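Local structure of germination-specific N-acetylmuramoyl-L-alanine amidase, Autolysin (Clostridioides difficile, 7RAG) at residues D159-Y162 against L163-D166; K133-S136 against K137-E141. The protein probably hydrolyses the bond between N-acetylmuramoyl and L-alanine residues in peptidoglycan as a zinc-dependent amidase of the Amidase_3 family, acting during spore formation in complex with the lipoprotein GerS. All blocks are in the same frame, centred on the assembly; numbering follows the deposited sequence.

Contact 1: D159-Y162 against L163-D166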
ATOM      1  N   ASP B 159       4.935  10.209 -38.519  1.00 70.17           N
ATOM      2  CA  ASP B 159       5.954   9.592 -39.352  1.00 71.52           C
ATOM      3  C   ASP B 159       6.829  10.648 -40.002  1.00 71.30           C
ATOM      4  O   ASP B 159       7.588  10.319 -40.924  1.00 75.25           O
ATOM      5  CB  ASP B 159       5.319   8.721 -40.424  1.00 75.69           C
ATOM      6  CG  ASP B 159       4.296   9.480 -41.231  1.00 81.09           C
ATOM      7  OD1 ASP B 159       4.025  10.655 -40.868  1.00 80.75           O
ATOM      8  OD2 ASP B 159       3.770   8.919 -42.220  1.00 84.56           O
ATOM      9  N   ASP B 160       6.727  11.904 -39.559  1.00 71.47           N
ATOM     10  CA  ASP B 160       7.469  13.034 -40.100  1.00 68.32           C
ATOM     11  C   ASP B 160       8.401  13.686 -39.081  1.00 67.54           C
ATOM     12  O   ASP B 160       8.974  14.740 -39.376  1.00 66.82           O
ATOM     13  CB  ASP B 160       6.488  14.078 -40.650  1.00 68.38           C
ATOM     14  CG  ASP B 160       5.584  14.666 -39.566  1.00 76.98           C
ATOM     15  OD1 ASP B 160       5.425  14.036 -38.492  1.00 73.11           O
ATOM     16  OD2 ASP B 160       5.030  15.766 -39.783  1.00 85.11           O
ATOM     17  N   ILE B 161       8.542  13.116 -37.885  1.00 64.25           N
ATOM     18  CA  ILE B 161       9.510  13.598 -36.907  1.00 62.74           C
ATOM     19  C   ILE B 161      10.773  12.758 -37.052  1.00 62.74           C
ATOM     20  O   ILE B 161      10.814  11.609 -36.606  1.00 64.00           O
ATOM     21  CB  ILE B 161       8.983  13.514 -35.472  1.00 63.25           C
ATOM     22  CG1 ILE B 161       7.566  14.087 -35.337  1.00 66.26           C
ATOM     23  CG2 ILE B 161       9.962  14.205 -34.559  1.00 54.81           C
ATOM     24  CD1 ILE B 161       7.492  15.586 -35.324  1.00 70.50           C
ATOM     25  N   TYR B 162      11.814  13.351 -37.633  1.00 59.42           N
ATOM     26  CA  TYR B 162      13.074  12.645 -37.850  1.00 56.51           C
ATOM     27  C   TYR B 162      13.592  11.998 -36.574  1.00 56.41           C
ATOM     28  O   TYR B 162      13.958  10.820 -36.565  1.00 60.71           O
ATOM     29  CB  TYR B 162      14.115  13.617 -38.412  1.00 58.39           C
ATOM     30  CG  TYR B 162      15.468  12.999 -38.640  1.00 57.05           C
ATOM     31  CD1 TYR B 162      15.604  11.844 -39.382  1.00 58.20           C
ATOM     32  CD2 TYR B 162      16.605  13.569 -38.108  1.00 57.28           C
ATOM     33  CE1 TYR B 162      16.839  11.274 -39.597  1.00 58.20           C
ATOM     34  CE2 TYR B 162      17.853  12.999 -38.311  1.00 63.09           C
ATOM     35  CZ  TYR B 162      17.966  11.852 -39.064  1.00 61.57           C
ATOM     36  OH  TYR B 162      19.202  11.276 -39.267  1.00 60.23           O
ATOM     37  N   LEU B 163      13.622  12.744 -35.477  1.00 58.25           N
ATOM     38  CA  LEU B 163      14.231  12.192 -34.275  1.00 55.32           C
ATOM     39  C   LEU B 163      13.470  11.007 -33.697  1.00 55.86           C
ATOM     40  O   LEU B 163      14.029  10.304 -32.857  1.00 56.58           O
ATOM     41  CB  LEU B 163      14.382  13.283 -33.210  1.00 57.60           C
ATOM     42  CG  LEU B 163      15.292  14.458 -33.606  1.00 55.01           C
ATOM     43  CD1 LEU B 163      15.403  15.430 -32.465  1.00 50.23           C
ATOM     44  CD2 LEU B 163      16.669  13.973 -34.008  1.00 54.10           C
ATOM     45  N   LEU B 164      12.231  10.746 -34.111  1.00 56.73           N
ATOM     46  CA  LEU B 164      11.542   9.549 -33.637  1.00 58.36           C
ATOM     47  C   LEU B 164      11.648   8.357 -34.585  1.00 61.38           C
ATOM     48  O   LEU B 164      11.303   7.244 -34.175  1.00 65.40           O
ATOM     49  CB  LEU B 164      10.061   9.832 -33.387  1.00 54.14           C
ATOM     50  CG  LEU B 164       9.692  10.957 -32.443  1.00 52.86           C
ATOM     51  CD1 LEU B 164       8.193  11.138 -32.482  1.00 55.95           C
ATOM     52  CD2 LEU B 164      10.163  10.642 -31.047  1.00 50.52           C
ATOM     53  N   LYS B 165      12.102   8.552 -35.828  1.00 63.28           N
ATOM     54  CA  LYS B 165      12.183   7.454 -36.782  1.00 62.14           C
ATOM     55  C   LYS B 165      13.326   6.508 -36.425  1.00 65.92           C
ATOM     56  O   LYS B 165      14.442   6.953 -36.144  1.00 64.00           O
ATOM     57  CB  LYS B 165      12.404   7.985 -38.195  1.00 64.10           C
ATOM     58  CG  LYS B 165      11.413   9.003 -38.688  1.00 65.41           C
ATOM     59  CD  LYS B 165      11.559   9.196 -40.215  1.00 67.57           C
ATOM     60  CE  LYS B 165      10.869  10.487 -40.691  1.00 73.54           C
ATOM     61  NZ  LYS B 165      11.182  10.908 -42.104  1.00 75.42           N
ATOM     62  N   ASP B 166      13.029   5.203 -36.408  1.00 69.95           N
ATOM     63  CA  ASP B 166      14.020   4.125 -36.479  1.00 69.24           C
ATOM     64  C   ASP B 166      15.108   4.228 -35.407  1.00 69.62           C
ATOM     65  O   ASP B 166      16.303   4.175 -35.696  1.00 69.59           O
ATOM     66  CB  ASP B 166      14.642   4.094 -37.867  1.00 72.05           C
ATOM     67  CG  ASP B 166      13.628   3.803 -38.936  1.00 82.51           C
ATOM     68  OD1 ASP B 166      12.780   2.908 -38.717  1.00 89.63           O
ATOM     69  OD2 ASP B 166      13.680   4.463 -40.000  1.00 89.02           O
TER
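The carbonyls of Ile161 and Tyr162 point onward along the chain and accept amides three residues further on, Leu164 N binding Ile161 O at 3.0 Å and Lys165 N binding Tyr162 O at 3.0 Å, two successive i to i+3 bonds that make a single short turn of 3-10 helix. On one flank Ile161 and Leu164 lie side by side and point the same way, with Ile161 CG2 3.9 Å from Leu164 CG. Lys165 runs back over the start of the turn: its CG, beside the backbone N (chi1 -54°), passes 3.4 Å from Ile161 O, and the extended chain beyond carries CE to 3.3 Å from Asp159 O. The Tyr162 side chain lies obliquely across that of Leu163, Tyr162 CD2 being 4.1 Å from Leu163 CD2. Lys94 makes a cation-pi contact with the tyrosine ring and a hydrogen bond to Tyr162 O. The turn belongs to the connection from strand 156-158 to strand 171-178. Leu163 faces inward against Leu90 and Arg93 of helix 82-99 and Phe105 of strand 104-111; Leu164 packs on Phe105 and on Ser171 and Leu173 of strand 171-178.

Contact 2: K133-S136 against K137-E141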
ATOM      1  N   LYS B 133       4.259   3.501 -28.454  1.00 59.27           N
ATOM      2  CA  LYS B 133       2.850   3.814 -28.255  1.00 57.67           C
ATOM      3  C   LYS B 133       2.440   3.572 -26.807  1.00 57.30           C
ATOM      4  O   LYS B 133       1.750   4.405 -26.201  1.00 55.81           O
ATOM      5  CB  LYS B 133       1.983   3.010 -29.218  1.00 56.35           C
ATOM      6  CG  LYS B 133       0.548   3.558 -29.326  1.00 60.83           C
ATOM      7  CD  LYS B 133      -0.336   2.743 -30.281  1.00 63.11           C
ATOM      8  CE  LYS B 133      -0.657   1.377 -29.685  1.00 67.79           C
ATOM      9  NZ  LYS B 133      -1.154   0.375 -30.671  1.00 73.37           N
ATOM     10  N   GLU B 134       2.891   2.461 -26.218  1.00 55.71           N
ATOM     11  CA  GLU B 134       2.585   2.210 -24.812  1.00 59.28           C
ATOM     12  C   GLU B 134       3.142   3.321 -23.927  1.00 54.47           C
ATOM     13  O   GLU B 134       2.443   3.847 -23.051  1.00 56.73           O
ATOM     14  CB  GLU B 134       3.149   0.859 -24.367  1.00 60.08           C
ATOM     15  CG  GLU B 134       2.641  -0.341 -25.127  1.00 73.12           C
ATOM     16  CD  GLU B 134       3.378  -1.639 -24.749  1.00 81.93           C
ATOM     17  OE1 GLU B 134       4.223  -1.612 -23.801  1.00 82.94           O
ATOM     18  OE2 GLU B 134       3.104  -2.678 -25.411  1.00 75.47           O
ATOM     19  N   LEU B 135       4.403   3.688 -24.145  1.00 54.30           N
ATOM     20  CA  LEU B 135       5.017   4.743 -23.335  1.00 54.95           C
ATOM     21  C   LEU B 135       4.253   6.040 -23.485  1.00 52.65           C
ATOM     22  O   LEU B 135       3.955   6.727 -22.490  1.00 51.91           O
ATOM     23  CB  LEU B 135       6.475   4.950 -23.734  1.00 50.05           C
ATOM     24  CG  LEU B 135       7.227   6.152 -23.143  1.00 46.04           C
ATOM     25  CD1 LEU B 135       7.387   6.082 -21.639  1.00 46.18           C
ATOM     26  CD2 LEU B 135       8.578   6.194 -23.773  1.00 46.05           C
ATOM     27  N   SER B 136       3.904   6.374 -24.726  1.00 51.46           N
ATOM     28  CA  SER B 136       3.172   7.599 -24.973  1.00 50.11           C
ATOM     29  C   SER B 136       1.863   7.581 -24.216  1.00 55.96           C
ATOM     30  O   SER B 136       1.498   8.582 -23.598  1.00 55.82           O
ATOM     31  CB  SER B 136       2.944   7.783 -26.469  1.00 54.29           C
ATOM     32  OG  SER B 136       1.891   6.949 -26.926  1.00 59.03           O
ATOM     33  N   LYS B 137       1.152   6.443 -24.241  1.00 56.06           N
ATOM     34  CA  LYS B 137      -0.123   6.345 -23.534  1.00 57.45           C
ATOM     35  C   LYS B 137       0.065   6.564 -22.037  1.00 58.19           C
ATOM     36  O   LYS B 137      -0.739   7.254 -21.400  1.00 57.81           O
ATOM     37  CB  LYS B 137      -0.776   4.986 -23.793  1.00 58.00           C
ATOM     38  CG  LYS B 137      -1.362   4.796 -25.184  1.00 58.80           C
ATOM     39  CD  LYS B 137      -2.109   3.465 -25.266  1.00 61.46           C
ATOM     40  CE  LYS B 137      -2.783   3.259 -26.608  1.00 70.51           C
ATOM     41  NZ  LYS B 137      -3.706   2.061 -26.623  1.00 73.78           N
ATOM     42  N   CYS B 138       1.115   5.977 -21.455  1.00 54.84           N
ATOM     43  CA  CYS B 138       1.388   6.205 -20.033  1.00 58.93           C
ATOM     44  C   CYS B 138       1.576   7.691 -19.737  1.00 56.32           C
ATOM     45  O   CYS B 138       0.996   8.240 -18.785  1.00 60.10           O
ATOM     46  CB  CYS B 138       2.627   5.424 -19.591  1.00 53.92           C
ATOM     47  SG  CYS B 138       2.401   3.639 -19.520  1.00 58.71           S
ATOM     48  N   ILE B 139       2.368   8.364 -20.567  1.00 57.14           N
ATOM     49  CA  ILE B 139       2.629   9.775 -20.327  1.00 54.57           C
ATOM     50  C   ILE B 139       1.369  10.606 -20.551  1.00 60.53           C
ATOM     51  O   ILE B 139       1.089  11.533 -19.790  1.00 60.83           O
ATOM     52  CB  ILE B 139       3.803  10.243 -21.193  1.00 48.91           C
ATOM     53  CG1 ILE B 139       5.074   9.589 -20.680  1.00 46.18           C
ATOM     54  CG2 ILE B 139       3.880  11.740 -21.191  1.00 50.28           C
ATOM     55  CD1 ILE B 139       6.193   9.616 -21.658  1.00 49.45           C
ATOM     56  N   GLN B 140       0.582  10.286 -21.580  1.00 57.76           N
ATOM     57  CA  GLN B 140      -0.637  11.051 -21.834  1.00 59.17           C
ATOM     58  C   GLN B 140      -1.638  10.891 -20.700  1.00 61.25           C
ATOM     59  O   GLN B 140      -2.277  11.867 -20.284  1.00 65.28           O
ATOM     60  CB  GLN B 140      -1.265  10.635 -23.162  1.00 58.85           C
ATOM     61  CG  GLN B 140      -2.360  11.570 -23.632  1.00 57.38           C
ATOM     62  CD  GLN B 140      -1.860  12.964 -23.933  1.00 61.49           C
ATOM     63  OE1 GLN B 140      -0.857  13.135 -24.623  1.00 64.67           O
ATOM     64  NE2 GLN B 140      -2.554  13.971 -23.416  1.00 61.44           N
ATOM     65  N   GLU B 141      -1.782   9.672 -20.174  1.00 60.48           N
ATOM     66  CA  GLU B 141      -2.635   9.455 -19.007  1.00 62.98           C
ATOM     67  C   GLU B 141      -2.175  10.291 -17.812  1.00 67.38           C
ATOM     68  O   GLU B 141      -2.999  10.902 -17.119  1.00 70.48           O
ATOM     69  CB  GLU B 141      -2.653   7.971 -18.637  1.00 66.15           C
ATOM     70  CG  GLU B 141      -3.813   7.184 -19.199  1.00 78.41           C
ATOM     71  CD  GLU B 141      -3.413   5.754 -19.527  1.00 89.36           C
ATOM     72  OE1 GLU B 141      -2.344   5.320 -19.019  1.00 81.77           O
ATOM     73  OE2 GLU B 141      -4.149   5.082 -20.306  1.00 93.05           O
TER
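Helix 130-147 is the crossover helix of a beta-alpha-beta unit, joining strand 122-126 to the parallel strand 156-158, and residues 133-141 form two of its turns. Lys137 N, Cys138 N, Ile139 N and Gln140 N bind the carbonyls of Lys133, Glu134, Leu135 and Ser136 in regular i to i+4 order. Lys133 O takes a second donor as well: Ser136 OG gives its hydrogen to it at 2.6 Å, beside the 2.9 Å bond from Lys137 N to Lys133 O. Both donors come from the same face of the carbonyl plane. The serine can do this because OG sits between its own backbone N and carbonyl carbon (chi1 77°), which turns the hydroxyl back along the helix. Lys137 CG also lies against this carbonyl, 3.3 Å from Lys133 O. On the side facing the sheet, Leu135 CD1 meets Ile139 CD1 at 3.7 Å, the two side chains crossing at a slant, and both rest on Val172 of strand 171-178. Leu135 also touches Tyr208 of helix 191-211, as does Cys138. Gln140 ties its amide to Thr123 OG1 and Ala121 O. Lys133 and Lys137 run alongside each other, their CE atoms 4.2 Å apart. Lys133 is bent at chi3 (70°), whereas Lys137 stays extended, and the ammonium groups, Lys133 NZ and Lys137 NZ, end 5.1 Å from one another. Gln130 OE1 accepts a hydrogen bond from Lys133 NZ. The buried hydroxyl of Ser136 thus has its hydrogen taken up by Lys133 O within the helix, while Leu135 and Ile139 make the apolar contact with Val172. Along the lysine flank the aliphatic parts pack together, and the like charges probably repel each other mildly.

Contact 2 comes first along the chain, and strand 156-158 separates it from contact 1, whose turn leads on toward strand 171-178. Their centres lie about 17 Å apart and their nearest atoms about 9 Å, so they do not touch. Both contacts pack against strand 171-178: Val172 and Ile174 meet side chains of helix 130-147, while Ser171 and Leu173 meet Leu164, an alternation that puts the two contacts on opposite faces of the mixed sheet. Contact 1 is the one near the metal site, with Leu163 about 6 Å from His109 between side chains and the side chain of Ile161 about 8 Å from the zinc ion; contact 2 belongs to the helical layer remote from it.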